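Local atomic coordinates of uncharacterized protein (Parabacteroides distasonis, PDB entry 3LM3), a protein that is of unknown function but is probably a glycoside hydrolase or carbohydrate deacetylase. Residues E61-A64 with T65-N69; K334-D337 with D338-Y341; R346-L350 with G351-N355; A419-P422 with Q423-P426. All coordinates share one frame; numbering follows the deposited sequence.

Overall arrangement
All four contacts are tight local turns in a single chain, and none touches another; the nearest atoms of contacts 3 and 4 still lie about 13 Å apart. Contact 1 leads out of helix 53-64 and contact 2 leads from helix 322-332 into strand 341-346, whose other end runs into contact 3, so contacts 2 and 3 flank one strand of the antiparallel sheet. Contacts 1 to 3 are partly buried, whereas contact 4 is a surface loop. Chemistry follows place: neutral amide and hydroxyl groups serve contact 1, a carboxylate and an indole contact 2, serines and glycines contact 3, and an arginine-aspartate salt bridge contact 4.

Contact 1 of 4, residues E61-A64 with T65-N69; sequences EAFA and TNNPN
Ala64 and Asn67 close a type II beta turn where helix 53-64 gives way to the loop, with Asn67 N bonded to Ala64 O at 2.9 Å. Just before it, Ala62 O takes two bonds from Thr65, from N at 3.1 Å and from the hydroxyl OG1 at 2.8 Å, both arriving from the same face of the carbonyl plane. Thr65 OG1 can fold back in this way because it lies beside its own backbone N (chi1 -52°), while CG2 is anti to that nitrogen. The next carbonyl, Phe63 O, is taken by the side chain of Asn67: ND2 donates to it over 3.0 Å, nearly straight at 165°, with the oxygen close to the amide plane. That nitrogen also sits over one face of the Phe63 ring, displaced toward the rim, and comes within 3.5 Å of CZ. Ring and amide planes are 69° apart, so the amide stands steeply over the ring rather than stacking flat. With an alanine at Phe63, the Asn67 amide would probably keep its bond to the carbonyl but lose the ring beneath it and be freer to turn. Helix 296-313 packs alongside through Met303, Lys304 and Val307, which meet Ala62, Thr65 and Asn67; the chain then continues to strand 73-76 of the parallel sheet.

Contact 2 of 4, residues K334-D337 with D338-Y341; sequences KSND and DWNY
Lys334 and Asp338 meet across a type I beta turn, Ser335 to Asp338, which carries the chain from helix 322-332 to strand 341-346. Among the backbone bonds, Asp338 N returns to Ser335 O at 3.2 Å and closes the turn. A side-chain bond overlaps it as an ST turn: Ser335 OG accepts from Asp337 N at 3.0 Å.

The bonds from main chain to carboxylate converge on Asp338 OD2. Lys334 N reaches it at 2.9 Å on the anti side, 16° out of the carboxylate plane, and Ser335 N adds a weak, longer bond, so the side chain ties together the amides of Lys334 and of Ser335, the first residue of the turn. CG lies beside the backbone N of Asp338 (chi1 -69°), which turns the carboxylate back toward these amides.

Water-mediated links supplement this. One water joins Ser335 OG to Asp338 OD1, and another donates to both Asn336 O and Trp339 O.

The aromatic contact is made by Trp339, whose one face is met by Tyr341 CE2 and the opposite face by Asn336 O, each toward the rim. Outside the turn, Tyr193 and Ala203 take up Asn336 ND2 through their carbonyls, and Lys365 forms a salt bridge with Asp337. The Asn336 amide stands at 74° to the indole, and its OD1 accepts from Trp339 NE1 at 2.8 Å, lying in the ring plane.

Contact 3 of 4, residues R346-L350 with G351-N355; sequences RGSGL and GDSYN
Ser348 and Ser353 face each other across a folded loop, and the way their hydroxyls are turned organises it. Ser353 OG is anti to its own backbone N (chi1 -173°), which sends it across to Ser348 N; that amide donates to it at 2.9 Å along an almost straight line, 171°. Ser348 OG is turned the other way, between its backbone N and carbonyl carbon (chi1 65°), where it accepts from Leu350 N at 3.1 Å in an ST turn and rests against Ser353 CB at 3.3 Å. Each hydroxyl therefore receives a backbone N-H, and each has a further acidic partner: Asp221 for Ser353 OG and Glu261, on helix 255-277, for Ser348 OG.

The backbone of Ser353 is engaged as well. Gly349 N donates to Ser353 O at 2.9 Å nearly along the C=O axis, while Ser353 N returns to Leu350 O at 3.1 Å. At Gly347 the two arms of the loop come close enough for CA-H...O contacts, the shorter from CA to Tyr354 O at 3.2 Å; a beta carbon would collide with that oxygen. Asn355 CB lies against Gly349 CA at 3.9 Å, and a water donates to both Gly347 O and Asn355 O.

Asp352 forms a salt bridge with Arg242 through OD1. The whole forms the connection between antiparallel strands 341-346 and 357-363: a beta-hairpin loop whose tip is a type II' beta turn, Leu350 to Ser353, with Gly351 as its first central residue, overlapped at its end by an inverse gamma turn centred on Ser353.

Contact 4 of 4, residues A419-P422 with Q423-P426; sequences ALRP and QDKP
Arg421 and Asp424 join side-on in a salt bridge across a short 3-10 turn in the surface loop between strand 383-389 and helix 434-443. The guanidinium uses two nitrogens, one for each carboxylate oxygen: NE donates to Asp424 OD2 at 3.0 Å and 173°, NH2 to OD1 at 2.8 Å, both on the syn side. Asp424 OD2 accepts a further bond on its anti side from the backbone Arg421 N at 3.1 Å, and a water that also takes Leu420 N donates to it. OD1 has a second donor in the backbone N of Asn416, while Arg421 NH2 also reaches Asn413 O, so the ion pair is tied into the preceding loop. The backbone donors Asp424 N and Lys425 N are answered by Arg421 O at 2.9 Å and Pro422 O at 3.2 Å. A leucine in place of Arg421 would probably deprive the largely buried Asp424 carboxylate of its countercharge, leaving it to backbone amides and a water. A bend at chi3 (-57°) turns the guanidinium, over whose centre the Gln423 side-chain amide stacks, the planes 18° apart and CD 3.4 Å from Arg421 CZ.

Contact 1 of 4, residues E61-A64 with T65-N69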
# COMPACT_ATOMS: atom_id res chain seq x y z
N GLU A 61 21.39 -4.95 -4.02
CA GLU A 61 22.35 -5.73 -3.26
C GLU A 61 22.09 -5.63 -1.76
O GLU A 61 22.18 -6.61 -1.03
CB GLU A 61 23.78 -5.33 -3.69
CG GLU A 61 24.03 -5.79 -5.17
CD GLU A 61 25.38 -5.49 -5.80
OE1 GLU A 61 26.08 -4.58 -5.31
OE2 GLU A 61 25.68 -6.16 -6.84
N ALA A 62 21.71 -4.43 -1.30
CA ALA A 62 21.35 -4.25 0.09
C ALA A 62 20.14 -5.14 0.46
O ALA A 62 20.11 -5.80 1.50
CB ALA A 62 21.05 -2.76 0.38
N PHE A 63 19.13 -5.14 -0.42
CA PHE A 63 17.93 -5.96 -0.25
C PHE A 63 18.22 -7.45 -0.15
O PHE A 63 17.57 -8.15 0.62
CB PHE A 63 16.97 -5.69 -1.40
CG PHE A 63 15.77 -6.61 -1.47
CD1 PHE A 63 14.64 -6.35 -0.72
CD2 PHE A 63 15.76 -7.70 -2.32
CE1 PHE A 63 13.50 -7.20 -0.81
CE2 PHE A 63 14.67 -8.52 -2.41
CZ PHE A 63 13.54 -8.27 -1.66
N ALA A 64 19.21 -7.92 -0.90
CA ALA A 64 19.56 -9.33 -0.90
C ALA A 64 20.30 -9.77 0.35
O ALA A 64 20.47 -10.99 0.56
CB ALA A 64 20.40 -9.63 -2.13
N THR A 65 20.76 -8.83 1.19
CA THR A 65 21.51 -9.20 2.41
C THR A 65 20.68 -10.10 3.31
O THR A 65 19.59 -9.75 3.71
CB THR A 65 21.86 -7.93 3.23
OG1 THR A 65 22.49 -6.99 2.38
CG2 THR A 65 22.79 -8.26 4.41
N ASN A 66 21.21 -11.29 3.64
CA ASN A 66 20.50 -12.26 4.46
C ASN A 66 19.16 -12.66 3.85
O ASN A 66 18.24 -13.11 4.54
CB ASN A 66 20.31 -11.72 5.88
CG ASN A 66 21.63 -11.49 6.59
OD1 ASN A 66 21.98 -10.35 6.96
ND2 ASN A 66 22.37 -12.57 6.78
N ASN A 67 19.06 -12.52 2.53
CA ASN A 67 17.78 -12.63 1.83
C ASN A 67 17.98 -13.18 0.42
O ASN A 67 17.51 -12.61 -0.56
CB ASN A 67 17.11 -11.24 1.83
CG ASN A 67 15.69 -11.23 1.28
OD1 ASN A 67 14.94 -12.19 1.38
ND2 ASN A 67 15.31 -10.06 0.76
N PRO A 68 18.67 -14.33 0.31
CA PRO A 68 18.96 -14.83 -1.04
C PRO A 68 17.78 -15.28 -1.86
O PRO A 68 17.86 -15.23 -3.10
CB PRO A 68 19.92 -16.00 -0.78
CG PRO A 68 19.54 -16.47 0.61
CD PRO A 68 19.26 -15.18 1.36
N ASN A 69 16.70 -15.69 -1.21
CA ASN A 69 15.49 -16.05 -1.93
C ASN A 69 14.58 -14.86 -2.16
O ASN A 69 13.48 -15.01 -2.72
CB ASN A 69 14.72 -17.17 -1.19
CG ASN A 69 15.46 -18.50 -1.23
OD1 ASN A 69 15.68 -19.15 -0.21
ND2 ASN A 69 15.85 -18.90 -2.42

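Contact 2 of 4, residues K334-D337 with D338-Y341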
# COMPACT_ATOMS: atom_id res chain seq x y z
N LYS A 334 -11.59 -16.47 -2.88
CA LYS A 334 -12.28 -16.38 -4.15
C LYS A 334 -13.41 -15.36 -4.21
O LYS A 334 -13.89 -15.03 -5.30
CB LYS A 334 -12.84 -17.75 -4.52
CG LYS A 334 -11.77 -18.85 -4.68
CD LYS A 334 -10.75 -18.46 -5.76
CE LYS A 334 -9.75 -19.53 -6.02
NZ LYS A 334 -8.74 -19.06 -7.00
N SER A 335 -13.84 -14.88 -3.05
CA SER A 335 -14.84 -13.78 -2.97
C SER A 335 -14.56 -13.04 -1.70
O SER A 335 -13.76 -13.47 -0.86
CB SER A 335 -16.27 -14.30 -2.97
OG SER A 335 -16.64 -14.71 -1.69
N ASN A 336 -15.25 -11.93 -1.50
CA ASN A 336 -15.07 -11.19 -0.27
C ASN A 336 -15.83 -11.76 0.91
O ASN A 336 -15.71 -11.25 2.00
CB ASN A 336 -15.42 -9.72 -0.49
CG ASN A 336 -14.48 -9.05 -1.50
OD1 ASN A 336 -13.27 -9.31 -1.51
ND2 ASN A 336 -15.03 -8.18 -2.34
N ASP A 337 -16.53 -12.87 0.70
CA ASP A 337 -17.09 -13.60 1.83
C ASP A 337 -16.04 -14.44 2.55
O ASP A 337 -16.29 -14.94 3.64
CB ASP A 337 -18.19 -14.55 1.37
CG ASP A 337 -19.40 -13.84 0.80
OD1 ASP A 337 -19.75 -12.76 1.31
OD2 ASP A 337 -20.02 -14.44 -0.11
N ASP A 338 -14.88 -14.61 1.93
CA ASP A 338 -13.87 -15.56 2.39
C ASP A 338 -12.88 -14.98 3.40
O ASP A 338 -12.10 -15.73 3.98
CB ASP A 338 -13.07 -16.12 1.20
CG ASP A 338 -13.89 -17.02 0.31
OD1 ASP A 338 -15.01 -17.44 0.70
OD2 ASP A 338 -13.39 -17.35 -0.80
N TRP A 339 -12.90 -13.66 3.60
CA TRP A 339 -11.96 -13.01 4.51
C TRP A 339 -12.67 -12.13 5.53
O TRP A 339 -13.79 -11.70 5.35
CB TRP A 339 -10.92 -12.17 3.76
CG TRP A 339 -11.48 -11.13 2.84
CD1 TRP A 339 -11.69 -11.27 1.50
CD2 TRP A 339 -11.87 -9.78 3.17
NE1 TRP A 339 -12.18 -10.11 0.97
CE2 TRP A 339 -12.32 -9.18 1.98
CE3 TRP A 339 -11.88 -9.03 4.34
CZ2 TRP A 339 -12.79 -7.88 1.94
CZ3 TRP A 339 -12.34 -7.72 4.29
CH2 TRP A 339 -12.81 -7.17 3.10
N ASN A 340 -11.98 -11.92 6.65
CA ASN A 340 -12.48 -11.13 7.74
C ASN A 340 -11.23 -10.79 8.54
O ASN A 340 -10.64 -11.67 9.15
CB ASN A 340 -13.51 -11.93 8.56
CG ASN A 340 -14.18 -11.12 9.63
OD1 ASN A 340 -13.62 -10.19 10.16
ND2 ASN A 340 -15.42 -11.50 9.96
N TYR A 341 -10.77 -9.54 8.46
CA TYR A 341 -9.48 -9.16 9.04
C TYR A 341 -9.63 -8.40 10.35
O TYR A 341 -10.55 -7.59 10.53
CB TYR A 341 -8.70 -8.28 8.09
CG TYR A 341 -8.52 -8.83 6.70
CD1 TYR A 341 -7.92 -10.07 6.46
CD2 TYR A 341 -8.92 -8.08 5.59
CE1 TYR A 341 -7.72 -10.55 5.18
CE2 TYR A 341 -8.73 -8.55 4.29
CZ TYR A 341 -8.14 -9.79 4.10
OH TYR A 341 -7.90 -10.25 2.81
O HOH W 1 -16.80 -17.33 -1.50
O HOH W 2 -16.15 -10.64 4.67

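Contact 3 of 4, residues R346-L350 with G351-N355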
# COMPACT_ATOMS: atom_id res chain seq x y z
N ARG A 346 -0.93 -1.61 20.18
CA ARG A 346 -0.63 -0.53 21.12
C ARG A 346 0.53 0.29 20.59
O ARG A 346 1.35 -0.19 19.80
CB ARG A 346 -0.31 -1.04 22.52
CG ARG A 346 -1.51 -1.57 23.22
CD ARG A 346 -1.17 -2.12 24.58
NE ARG A 346 -2.39 -2.48 25.29
CZ ARG A 346 -2.45 -2.75 26.59
NH1 ARG A 346 -1.36 -2.72 27.34
NH2 ARG A 346 -3.63 -3.04 27.13
N GLY A 347 0.61 1.56 20.97
CA GLY A 347 1.67 2.41 20.44
C GLY A 347 3.05 1.88 20.79
O GLY A 347 3.23 1.27 21.86
N SER A 348 4.02 2.14 19.93
CA SER A 348 5.39 1.73 20.20
C SER A 348 6.02 2.49 21.34
O SER A 348 7.02 2.07 21.91
CB SER A 348 6.26 1.90 18.97
OG SER A 348 6.40 3.27 18.60
N GLY A 349 5.48 3.67 21.65
CA GLY A 349 6.18 4.55 22.56
C GLY A 349 7.24 5.43 21.93
O GLY A 349 8.02 6.08 22.66
N LEU A 350 7.32 5.43 20.61
CA LEU A 350 8.22 6.28 19.88
C LEU A 350 7.43 7.26 19.02
O LEU A 350 6.50 6.88 18.33
CB LEU A 350 9.11 5.43 18.98
CG LEU A 350 9.86 4.27 19.66
CD1 LEU A 350 10.50 3.39 18.56
CD2 LEU A 350 10.89 4.81 20.62
N GLY A 351 7.83 8.53 19.09
CA GLY A 351 7.21 9.56 18.24
C GLY A 351 5.71 9.64 18.44
O GLY A 351 5.23 9.70 19.58
N ASP A 352 4.97 9.68 17.36
CA ASP A 352 3.52 9.77 17.44
C ASP A 352 2.80 8.42 17.54
O ASP A 352 1.59 8.35 17.45
CB ASP A 352 2.96 10.63 16.28
CG ASP A 352 3.29 10.07 14.90
OD1 ASP A 352 4.30 9.37 14.76
OD2 ASP A 352 2.54 10.40 13.94
N SER A 353 3.54 7.33 17.74
CA SER A 353 2.92 6.03 18.03
C SER A 353 2.71 5.96 19.56
O SER A 353 3.43 5.27 20.28
CB SER A 353 3.80 4.89 17.51
OG SER A 353 3.17 3.62 17.62
N TYR A 354 1.70 6.68 20.02
CA TYR A 354 1.53 6.98 21.44
C TYR A 354 1.25 5.73 22.25
O TYR A 354 0.36 4.92 21.95
CB TYR A 354 0.46 8.06 21.68
CG TYR A 354 0.88 9.37 21.04
CD1 TYR A 354 2.00 10.07 21.48
CD2 TYR A 354 0.17 9.91 19.97
CE1 TYR A 354 2.41 11.24 20.88
CE2 TYR A 354 0.60 11.07 19.35
CZ TYR A 354 1.69 11.75 19.83
OH TYR A 354 2.16 12.91 19.23
N ASN A 355 2.01 5.58 23.34
CA ASN A 355 1.99 4.34 24.10
C ASN A 355 0.70 4.06 24.84
O ASN A 355 0.42 2.91 25.11
CB ASN A 355 3.20 4.25 25.06
CG ASN A 355 3.28 5.36 26.10
OD1 ASN A 355 2.39 6.21 26.24
ND2 ASN A 355 4.37 5.32 26.90
O HOH W 3 2.15 0.84 24.40

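Contact 4 of 4, residues A419-P422 with Q423-P426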
# COMPACT_ATOMS: atom_id res chain seq x y z
N ALA A 419 -11.40 12.41 11.37
CA ALA A 419 -12.09 13.29 12.34
C ALA A 419 -12.23 14.73 11.85
O ALA A 419 -12.10 15.68 12.64
CB ALA A 419 -11.41 13.25 13.72
N LEU A 420 -12.48 14.88 10.56
CA LEU A 420 -12.55 16.21 9.96
C LEU A 420 -13.95 16.79 9.97
O LEU A 420 -14.09 17.99 9.77
CB LEU A 420 -11.98 16.22 8.55
CG LEU A 420 -10.49 15.84 8.50
CD1 LEU A 420 -10.00 15.82 7.09
CD2 LEU A 420 -9.62 16.76 9.35
N ARG A 421 -14.96 15.96 10.20
CA ARG A 421 -16.37 16.40 10.27
C ARG A 421 -16.92 16.31 11.70
O ARG A 421 -16.49 15.48 12.49
CB ARG A 421 -17.23 15.51 9.37
CG ARG A 421 -16.76 15.41 7.93
CD ARG A 421 -17.53 14.35 7.19
NE ARG A 421 -17.42 13.03 7.83
CZ ARG A 421 -18.16 11.97 7.52
NH1 ARG A 421 -19.06 12.03 6.55
NH2 ARG A 421 -18.01 10.84 8.21
N PRO A 422 -17.91 17.14 12.05
CA PRO A 422 -18.48 17.00 13.40
C PRO A 422 -19.01 15.58 13.73
O PRO A 422 -18.87 15.11 14.86
CB PRO A 422 -19.62 18.06 13.43
CG PRO A 422 -19.23 19.04 12.36
CD PRO A 422 -18.47 18.29 11.31
N GLN A 423 -19.53 14.88 12.72
CA GLN A 423 -20.11 13.55 12.95
C GLN A 423 -19.03 12.50 13.21
O GLN A 423 -19.35 11.36 13.59
CB GLN A 423 -20.93 13.10 11.74
CG GLN A 423 -20.13 12.77 10.48
CD GLN A 423 -21.03 12.58 9.29
OE1 GLN A 423 -21.35 11.43 8.90
NE2 GLN A 423 -21.48 13.68 8.72
N ASP A 424 -17.77 12.87 12.99
CA ASP A 424 -16.66 11.95 13.24
C ASP A 424 -16.19 11.93 14.69
O ASP A 424 -15.25 11.22 15.02
CB ASP A 424 -15.50 12.32 12.33
CG ASP A 424 -15.82 12.11 10.85
OD1 ASP A 424 -16.53 11.12 10.53
OD2 ASP A 424 -15.36 12.93 10.02
N LYS A 425 -16.85 12.67 15.58
CA LYS A 425 -16.49 12.64 17.00
C LYS A 425 -16.53 11.19 17.50
O LYS A 425 -17.52 10.47 17.31
CB LYS A 425 -17.47 13.49 17.82
CG LYS A 425 -17.07 13.67 19.27
CD LYS A 425 -18.18 14.39 20.05
CE LYS A 425 -18.01 14.29 21.56
NZ LYS A 425 -19.23 14.84 22.26
N PRO A 426 -15.45 10.74 18.15
CA PRO A 426 -15.48 9.37 18.65
C PRO A 426 -16.62 9.16 19.65
O PRO A 426 -16.87 10.02 20.52
CB PRO A 426 -14.12 9.22 19.33
CG PRO A 426 -13.24 10.10 18.47
CD PRO A 426 -14.10 11.32 18.23
O HOH W 4 -13.11 12.73 8.42